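Local coordinates for primase X domain-containing protein (PDB 4WYH) that serves as a noncatalytic subunit of the archaeal eukaryotic-type primase and is needed for efficient primer synthesis, at residues Lys37-Gly42 with Lys75-Lys80; Gln44-Arg49 with Lys116-Glu121; Ala55-Val60 with Leu104-Lys109. All coordinates share one frame; numbering follows the deposited sequence.

How the contacts relate
The contacts lie within one all-helical domain. Their centres form a rough triangle: contacts 1 and 2 are about 12 Å apart, contacts 2 and 3 about 14 Å, and contacts 1 and 3 about 15 Å. Helix 47-63 gives its first turn, with the residues leading into it, to contact 2 and its middle to contact 3. Along the chain contact 3 is nested inside contact 2, while contact 1 interleaves with both. Contacts 1 and 3 fall on opposite sides of the chain's centre. Contacts 2 and 3 bind helix 47-63 to later chain; Leu-39 of contact 1, from earlier chain, packs on its Ala-55. Contact 2 holds Asp-45, which binds manganese in a structure of this protein.

Contact 1 (Lys37-Gly42 with Lys75-Lys80); sequences KVLEMG and KEFYYK
Phe-77 packs against Leu-39, Val-38 and Gly-42, and most of the contact can be read along its side chain. CG is anti to the backbone N (chi1 163°), which carries the ring across to the end of helix 33-41. At the root, Phe-77 CB meets Leu-39 CD2 at 3.7 Å. Phe-77 CG touches the same methyl at 3.9 Å, and the two side chains cross at about a right angle. Further out the ring turns its edge to the helix backbone. Phe-77 CD1 is 3.6 Å from Leu-39 O. Phe-77 CE1 is 3.5 Å from Val-38 O, and both carbonyl oxygens lie near the ring plane. The apolar packing ends on Val-38, whose CG1 is 4.0 Å from Phe-77 CE1. These two side chains run side by side and point the same way.

The contact joins the C-terminal ends of two helices, 33-41 and 67-78, in the all-helical PriX domain. Helix 47-63 lines the same core: Phe-50 meets the Phe-77 ring with planes at about 50°, and Ile-51 also touches Phe-77.

Gly-42 is where helix 33-41 stops, with a positive phi of 99°. Its N still bonds to Val-38 O. With no side chain in the way, its CA comes within 3.5 Å of Phe-77 CE1. Lys-80 then closes the solvent-facing edge: its CB sits 3.9 Å from Gly-42 CA and also packs against Met-41 O. Nearby on helix 33-41, Lys-37 NZ forms a salt bridge with the syn side of Glu-40 OE1.

Contact 2 (Gln44-Arg49 with Lys116-Glu121); sequences QDSRKR and KEMYNE
Glu-121 grips the backbone of Gln-44, Asp-45 and Ser-46 with both carboxylate oxygens. Glu-121 OE2 takes Asp-45 N at 2.8 Å on its syn lone pair. Glu-121 OE1 accepts three bonds. Ser-46 N reaches it at 3.0 Å, from the syn side but tilted out of the carboxylate plane. Gln-44 N comes at 3.1 Å from over one face of the carboxylate; Ser-46 OG donates at 2.6 Å from over the opposite face. The serine hydroxyl stands between its own N and carbonyl carbon (chi1 74°), which lets side chain and backbone N share one acceptor. Several bonds to both oxygens fix the rotation of the carboxylate.

A salt bridge lies beside this grip. Arg-49 NH2 donates to Glu-117 OE1 at 2.8 Å, nearly straight at 168° and in the guanidinium plane; Arg-49 NH1 adds a weak bond to the same oxygen. Ser-46 CB also packs on Met-118 CB at 3.6 Å.

The next shell positions these groups. Asp-115 pairs with Arg-49 NE and also accepts a bond from Met-118 N. Arg-47 NE bonds to Gln-44 O, steadying the turn that leads into helix 47-63. Phe-50 and Val-54 pack on Met-118.

Asp-45 OD2 lies 4.2 Å from Glu-117 OE2 and likewise near Glu-121 OE2. A water donates to Asp-45 OD2, at 2.6 Å, and to Glu-117 OE2. Asp-45 binds manganese in a structure of this protein, though not in this chain. Such a cluster of carboxylates would probably favour a cation there.

Contact 3 (Ala55-Val60 with Leu104-Lys109); sequences ASRYLV and LPWSLK
Arg-57 supplies the polar part of this contact with Leu-104. Its NH1 donates to Leu-104 O at 2.9 Å, with an N-H...O angle of 162°. The oxygen lies in the guanidinium plane, but the donor stands above the carbonyl plane and is not on a lone pair. The arginine chain is extended from CG to NE. It passes along the Leu-104 carbonyl, and Arg-57 CD comes to 3.3 Å from Leu-104 O. A water widens the link: it accepts from Arg-57 NH1 at 2.7 Å, and a weak bond of 3.3 Å from Trp-106 NE1 also reaches it. Arg-57 NE turns back to its own helix, with a weak bond to Leu-52 O.

These bonds tie the middle of helix 47-63, where residues 55-60 include a pi-helical turn, to the loop that joins helix 88-101 to helix 108-114. The loop ends at Ser-107, the N-cap residue of helix 108-114, whose OG bonds to Arg-110 N. The contact lies away from the manganese ligand.

Apolar packing centres on Pro-105, which lies against the helix backbone. Arg-57 CB is 4.0 Å from Pro-105 CD. Pro-105 CB reaches Tyr-58 CB only loosely, at 4.4 Å. The Tyr-58 ring leads away from the loop, and its hydroxyl bonds to Glu-36. Val-62, a turn further along the helix, touches Pro-105 as well.

Trp-106 CD1 is 3.8 Å from Arg-57 NH1, and the guanidinium and indole planes are perpendicular (90°). The indole is stacked on Tyr-53 and makes a cation-pi contact with Arg-110. A backbone hydrogen bond also links Trp-106 with Tyr-53.

Contact 1 (Lys37-Gly42 with Lys75-Lys80)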
# COMPACT_ATOMS: atom_id res chain seq x y z
N LYS A 37 1.14 6.99 6.97
CA LYS A 37 1.55 8.23 6.35
C LYS A 37 1.54 8.20 4.83
O LYS A 37 1.11 9.12 4.20
CB LYS A 37 2.95 8.61 6.83
CG LYS A 37 3.14 10.11 6.89
CD LYS A 37 1.93 10.76 7.60
CE LYS A 37 2.05 12.25 7.87
NZ LYS A 37 0.71 12.65 8.44
N VAL A 38 2.11 7.16 4.25
CA VAL A 38 2.12 6.97 2.82
C VAL A 38 0.67 6.87 2.33
O VAL A 38 0.31 7.51 1.32
CB VAL A 38 2.93 5.72 2.39
CG1 VAL A 38 2.86 5.53 0.89
CG2 VAL A 38 4.41 5.90 2.75
N LEU A 39 -0.16 6.11 3.04
CA LEU A 39 -1.51 5.98 2.63
C LEU A 39 -2.22 7.33 2.57
O LEU A 39 -3.04 7.56 1.69
CB LEU A 39 -2.32 5.05 3.52
CG LEU A 39 -2.20 3.57 3.24
CD1 LEU A 39 -2.72 2.85 4.46
CD2 LEU A 39 -2.91 3.06 2.01
N GLU A 40 -1.87 8.19 3.52
CA GLU A 40 -2.45 9.52 3.58
C GLU A 40 -2.01 10.42 2.43
O GLU A 40 -2.81 11.19 1.96
CB GLU A 40 -2.04 10.20 4.85
CG GLU A 40 -2.60 11.59 4.96
CD GLU A 40 -2.13 12.28 6.19
OE1 GLU A 40 -1.08 11.83 6.73
OE2 GLU A 40 -2.81 13.26 6.60
N MET A 41 -0.74 10.33 2.04
CA MET A 41 -0.12 11.29 1.12
C MET A 41 -0.12 10.89 -0.34
O MET A 41 -0.27 11.72 -1.21
CB MET A 41 1.27 11.62 1.61
CG MET A 41 1.32 12.16 3.04
SD MET A 41 0.51 13.77 3.24
CE MET A 41 0.99 14.65 1.74
N GLY A 42 0.05 9.59 -0.60
CA GLY A 42 0.02 9.05 -1.92
C GLY A 42 1.42 8.85 -2.48
O GLY A 42 2.40 9.36 -1.95
N LYS A 75 -8.31 2.35 -2.34
CA LYS A 75 -8.78 3.16 -3.48
C LYS A 75 -8.54 4.69 -3.29
O LYS A 75 -8.01 5.34 -4.20
CB LYS A 75 -10.26 2.86 -3.77
CG LYS A 75 -10.67 3.30 -5.13
CD LYS A 75 -12.16 3.64 -5.14
CE LYS A 75 -13.00 2.45 -5.49
NZ LYS A 75 -14.39 2.93 -5.75
N GLU A 76 -8.83 5.18 -2.11
CA GLU A 76 -8.55 6.58 -1.69
C GLU A 76 -7.10 6.92 -1.79
O GLU A 76 -6.80 7.97 -2.32
CB GLU A 76 -8.87 6.79 -0.24
CG GLU A 76 -10.18 7.33 0.01
CD GLU A 76 -10.50 7.24 1.47
OE1 GLU A 76 -9.76 6.67 2.34
OE2 GLU A 76 -11.57 7.70 1.70
N PHE A 77 -6.21 6.06 -1.31
CA PHE A 77 -4.78 6.19 -1.53
C PHE A 77 -4.39 6.26 -3.00
O PHE A 77 -3.69 7.20 -3.40
CB PHE A 77 -4.04 4.99 -0.90
CG PHE A 77 -2.65 4.82 -1.42
CD1 PHE A 77 -1.67 5.71 -1.04
CD2 PHE A 77 -2.31 3.76 -2.30
CE1 PHE A 77 -0.37 5.56 -1.52
CE2 PHE A 77 -1.00 3.61 -2.75
CZ PHE A 77 -0.05 4.51 -2.37
N TYR A 78 -4.89 5.32 -3.81
CA TYR A 78 -4.55 5.27 -5.22
C TYR A 78 -4.81 6.53 -5.96
O TYR A 78 -3.97 6.91 -6.77
CB TYR A 78 -5.18 4.06 -5.96
CG TYR A 78 -4.71 3.98 -7.38
CD1 TYR A 78 -3.51 3.38 -7.73
CD2 TYR A 78 -5.46 4.58 -8.40
CE1 TYR A 78 -3.08 3.37 -9.06
CE2 TYR A 78 -5.03 4.61 -9.71
CZ TYR A 78 -3.82 4.01 -10.04
OH TYR A 78 -3.42 4.03 -11.36
N TYR A 79 -5.98 7.17 -5.73
CA TYR A 79 -6.35 8.34 -6.47
C TYR A 79 -5.86 9.68 -5.84
O TYR A 79 -6.25 10.76 -6.24
CB TYR A 79 -7.85 8.33 -6.77
CG TYR A 79 -8.29 7.23 -7.69
CD1 TYR A 79 -7.90 7.22 -9.02
CD2 TYR A 79 -9.11 6.18 -7.25
CE1 TYR A 79 -8.33 6.21 -9.92
CE2 TYR A 79 -9.51 5.16 -8.15
CZ TYR A 79 -9.12 5.20 -9.48
OH TYR A 79 -9.46 4.24 -10.41
N LYS A 80 -4.96 9.61 -4.88
CA LYS A 80 -4.26 10.83 -4.48
C LYS A 80 -3.50 11.45 -5.65
O LYS A 80 -3.28 12.64 -5.66
CB LYS A 80 -3.28 10.59 -3.31
CG LYS A 80 -3.93 10.06 -2.08
CD LYS A 80 -4.92 11.04 -1.58
CE LYS A 80 -4.67 11.32 -0.14
NZ LYS A 80 -5.88 11.89 0.50

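Contact 2 (Gln44-Arg49 with Lys116-Glu121)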
# COMPACT_ATOMS: atom_id res chain seq x y z
N GLN A 44 3.42 7.57 -6.54
CA GLN A 44 3.46 7.97 -7.92
C GLN A 44 3.52 6.78 -8.89
O GLN A 44 2.49 6.34 -9.28
CB GLN A 44 4.56 9.01 -8.11
CG GLN A 44 4.58 9.64 -9.48
CD GLN A 44 5.45 10.88 -9.57
OE1 GLN A 44 5.12 11.81 -10.28
NE2 GLN A 44 6.55 10.91 -8.84
N ASP A 45 4.68 6.39 -9.38
CA ASP A 45 4.80 5.23 -10.25
C ASP A 45 4.71 3.89 -9.53
O ASP A 45 4.53 2.88 -10.16
CB ASP A 45 6.11 5.29 -11.00
CG ASP A 45 6.23 6.55 -11.93
OD1 ASP A 45 5.19 7.19 -12.27
OD2 ASP A 45 7.38 6.87 -12.24
N SER A 46 4.84 3.88 -8.20
CA SER A 46 4.90 2.66 -7.46
C SER A 46 3.60 2.31 -6.74
O SER A 46 3.62 1.40 -5.96
CB SER A 46 6.08 2.71 -6.49
OG SER A 46 5.80 3.55 -5.41
N ARG A 47 2.51 3.04 -6.98
CA ARG A 47 1.21 2.86 -6.28
C ARG A 47 0.69 1.47 -6.26
O ARG A 47 0.33 0.99 -5.19
CB ARG A 47 0.11 3.77 -6.83
CG ARG A 47 0.23 5.19 -6.39
CD ARG A 47 -0.72 6.10 -7.17
NE ARG A 47 -0.39 6.11 -8.60
CZ ARG A 47 -1.22 6.57 -9.52
NH1 ARG A 47 -2.45 7.05 -9.20
NH2 ARG A 47 -0.82 6.58 -10.76
N LYS A 48 0.67 0.79 -7.42
CA LYS A 48 0.10 -0.53 -7.47
C LYS A 48 0.96 -1.54 -6.72
O LYS A 48 0.49 -2.30 -5.93
CB LYS A 48 -0.20 -0.93 -8.91
CG LYS A 48 -1.48 -0.27 -9.41
CD LYS A 48 -1.73 -0.66 -10.85
CE LYS A 48 -2.87 0.18 -11.38
NZ LYS A 48 -3.12 -0.15 -12.82
N ARG A 49 2.27 -1.48 -6.91
CA ARG A 49 3.16 -2.35 -6.14
C ARG A 49 3.09 -2.09 -4.62
O ARG A 49 3.08 -3.04 -3.85
CB ARG A 49 4.60 -2.15 -6.63
CG ARG A 49 4.75 -2.57 -8.07
CD ARG A 49 6.22 -2.78 -8.44
NE ARG A 49 7.10 -1.68 -8.03
CZ ARG A 49 7.40 -0.65 -8.80
NH1 ARG A 49 6.82 -0.55 -9.96
NH2 ARG A 49 8.24 0.29 -8.39
N LYS A 116 13.95 0.01 -5.31
CA LYS A 116 14.39 1.38 -5.04
C LYS A 116 13.48 2.42 -5.60
O LYS A 116 13.39 3.47 -5.05
CB LYS A 116 15.82 1.58 -5.49
CG LYS A 116 16.85 0.75 -4.74
CD LYS A 116 18.22 0.82 -5.37
CE LYS A 116 19.27 0.27 -4.41
NZ LYS A 116 18.94 -1.05 -3.86
N GLU A 117 12.78 2.15 -6.70
CA GLU A 117 11.81 3.15 -7.21
C GLU A 117 10.74 3.45 -6.16
O GLU A 117 10.46 4.59 -5.82
CB GLU A 117 11.21 2.70 -8.55
CG GLU A 117 10.12 3.64 -9.05
CD GLU A 117 9.46 3.15 -10.32
OE1 GLU A 117 8.52 2.38 -10.23
OE2 GLU A 117 9.84 3.60 -11.42
N MET A 118 10.17 2.39 -5.61
CA MET A 118 9.14 2.54 -4.60
C MET A 118 9.77 3.14 -3.34
O MET A 118 9.19 3.96 -2.62
CB MET A 118 8.52 1.18 -4.29
CG MET A 118 7.55 1.18 -3.10
SD MET A 118 6.66 -0.37 -2.90
CE MET A 118 6.89 -0.64 -1.20
N TYR A 119 10.97 2.69 -3.01
CA TYR A 119 11.62 3.14 -1.77
C TYR A 119 11.76 4.66 -1.85
O TYR A 119 11.45 5.34 -0.92
CB TYR A 119 12.98 2.53 -1.62
CG TYR A 119 13.62 2.76 -0.31
CD1 TYR A 119 13.22 2.08 0.80
CD2 TYR A 119 14.70 3.67 -0.21
CE1 TYR A 119 13.83 2.31 2.04
CE2 TYR A 119 15.34 3.86 1.00
CZ TYR A 119 14.89 3.17 2.12
OH TYR A 119 15.51 3.36 3.34
N ASN A 120 12.30 5.17 -2.94
CA ASN A 120 12.43 6.63 -3.06
C ASN A 120 11.07 7.34 -2.96
O ASN A 120 10.98 8.32 -2.33
CB ASN A 120 13.13 6.99 -4.35
CG ASN A 120 14.63 6.77 -4.25
OD1 ASN A 120 15.15 6.53 -3.16
ND2 ASN A 120 15.32 6.82 -5.35
N GLU A 121 10.01 6.82 -3.57
CA GLU A 121 8.72 7.47 -3.48
C GLU A 121 8.20 7.54 -2.01
O GLU A 121 7.61 8.54 -1.57
CB GLU A 121 7.74 6.82 -4.44
CG GLU A 121 8.10 6.98 -5.93
CD GLU A 121 7.00 6.52 -6.87
OE1 GLU A 121 6.02 5.93 -6.40
OE2 GLU A 121 7.12 6.78 -8.05
O HOH W 1 9.84 6.47 -11.61

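Contact 3 (Ala55-Val60 with Leu104-Lys109)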
# COMPACT_ATOMS: atom_id res chain seq x y z
N ALA A 55 0.62 -2.17 1.49
CA ALA A 55 -0.51 -1.58 2.17
C ALA A 55 -1.64 -2.57 2.40
O ALA A 55 -2.19 -2.62 3.49
CB ALA A 55 -1.00 -0.39 1.39
N SER A 56 -1.98 -3.36 1.40
CA SER A 56 -3.07 -4.33 1.57
C SER A 56 -2.76 -5.31 2.74
O SER A 56 -3.62 -5.53 3.56
CB SER A 56 -3.33 -5.16 0.28
OG SER A 56 -2.21 -5.93 -0.07
N ARG A 57 -1.53 -5.82 2.77
CA ARG A 57 -1.09 -6.75 3.81
C ARG A 57 -1.07 -6.10 5.19
O ARG A 57 -1.47 -6.71 6.14
CB ARG A 57 0.29 -7.21 3.48
CG ARG A 57 0.44 -7.78 2.06
CD ARG A 57 1.82 -8.34 1.89
NE ARG A 57 2.02 -8.88 0.58
CZ ARG A 57 3.09 -9.57 0.23
NH1 ARG A 57 4.06 -9.80 1.12
NH2 ARG A 57 3.20 -10.00 -1.02
N TYR A 58 -0.61 -4.86 5.29
CA TYR A 58 -0.69 -4.15 6.55
C TYR A 58 -2.12 -4.02 7.07
O TYR A 58 -2.45 -4.34 8.21
CB TYR A 58 -0.07 -2.80 6.37
CG TYR A 58 -0.31 -1.83 7.51
CD1 TYR A 58 0.23 -2.07 8.75
CD2 TYR A 58 -1.15 -0.69 7.34
CE1 TYR A 58 -0.02 -1.18 9.82
CE2 TYR A 58 -1.42 0.19 8.39
CZ TYR A 58 -0.82 -0.04 9.60
OH TYR A 58 -0.97 0.77 10.65
N LEU A 59 -2.99 -3.48 6.22
CA LEU A 59 -4.35 -3.24 6.59
C LEU A 59 -5.06 -4.53 7.05
O LEU A 59 -5.68 -4.58 8.10
CB LEU A 59 -5.09 -2.60 5.40
CG LEU A 59 -4.69 -1.17 5.04
CD1 LEU A 59 -5.44 -0.74 3.78
CD2 LEU A 59 -5.02 -0.31 6.24
N VAL A 60 -4.92 -5.56 6.28
CA VAL A 60 -5.63 -6.80 6.53
C VAL A 60 -5.01 -7.64 7.66
O VAL A 60 -5.73 -8.15 8.57
CB VAL A 60 -5.72 -7.59 5.20
CG1 VAL A 60 -6.27 -8.99 5.43
CG2 VAL A 60 -6.57 -6.79 4.19
N LEU A 104 2.73 -10.80 4.93
CA LEU A 104 3.20 -9.65 5.67
C LEU A 104 3.76 -8.52 4.80
O LEU A 104 4.43 -8.76 3.81
CB LEU A 104 4.34 -10.06 6.58
CG LEU A 104 3.99 -11.12 7.61
CD1 LEU A 104 5.29 -11.75 8.14
CD2 LEU A 104 3.22 -10.47 8.73
N PRO A 105 3.48 -7.27 5.19
CA PRO A 105 3.96 -6.16 4.34
C PRO A 105 5.48 -6.22 4.19
O PRO A 105 6.16 -6.59 5.13
CB PRO A 105 3.52 -4.93 5.12
CG PRO A 105 3.45 -5.38 6.52
CD PRO A 105 2.91 -6.77 6.44
N TRP A 106 6.01 -5.95 3.00
CA TRP A 106 7.47 -5.79 2.87
C TRP A 106 8.04 -4.69 3.82
O TRP A 106 7.46 -3.62 4.02
CB TRP A 106 7.78 -5.38 1.45
CG TRP A 106 7.73 -6.41 0.42
CD1 TRP A 106 7.16 -7.68 0.48
CD2 TRP A 106 8.26 -6.28 -0.89
NE1 TRP A 106 7.35 -8.32 -0.68
CE2 TRP A 106 8.00 -7.49 -1.57
CE3 TRP A 106 8.91 -5.25 -1.57
CZ2 TRP A 106 8.37 -7.69 -2.90
CZ3 TRP A 106 9.30 -5.46 -2.87
CH2 TRP A 106 9.02 -6.68 -3.52
N SER A 107 9.14 -5.00 4.48
CA SER A 107 9.82 -4.04 5.31
C SER A 107 10.42 -2.92 4.47
O SER A 107 10.58 -3.06 3.33
CB SER A 107 10.93 -4.74 6.12
OG SER A 107 11.95 -5.22 5.28
N LEU A 108 10.77 -1.82 5.09
CA LEU A 108 11.53 -0.80 4.42
C LEU A 108 12.82 -1.35 3.92
O LEU A 108 13.26 -0.99 2.87
CB LEU A 108 11.78 0.38 5.36
CG LEU A 108 10.51 1.17 5.56
CD1 LEU A 108 10.49 1.82 6.92
CD2 LEU A 108 10.41 2.20 4.48
N LYS A 109 13.46 -2.19 4.72
CA LYS A 109 14.71 -2.85 4.29
C LYS A 109 14.56 -3.66 2.97
O LYS A 109 15.36 -3.54 2.06
CB LYS A 109 15.25 -3.77 5.41
CG LYS A 109 16.73 -4.10 5.30
CD LYS A 109 17.62 -2.85 5.23
CE LYS A 109 19.06 -3.13 4.79
NZ LYS A 109 19.66 -4.25 5.54
O HOH W 2 6.44 -11.12 0.88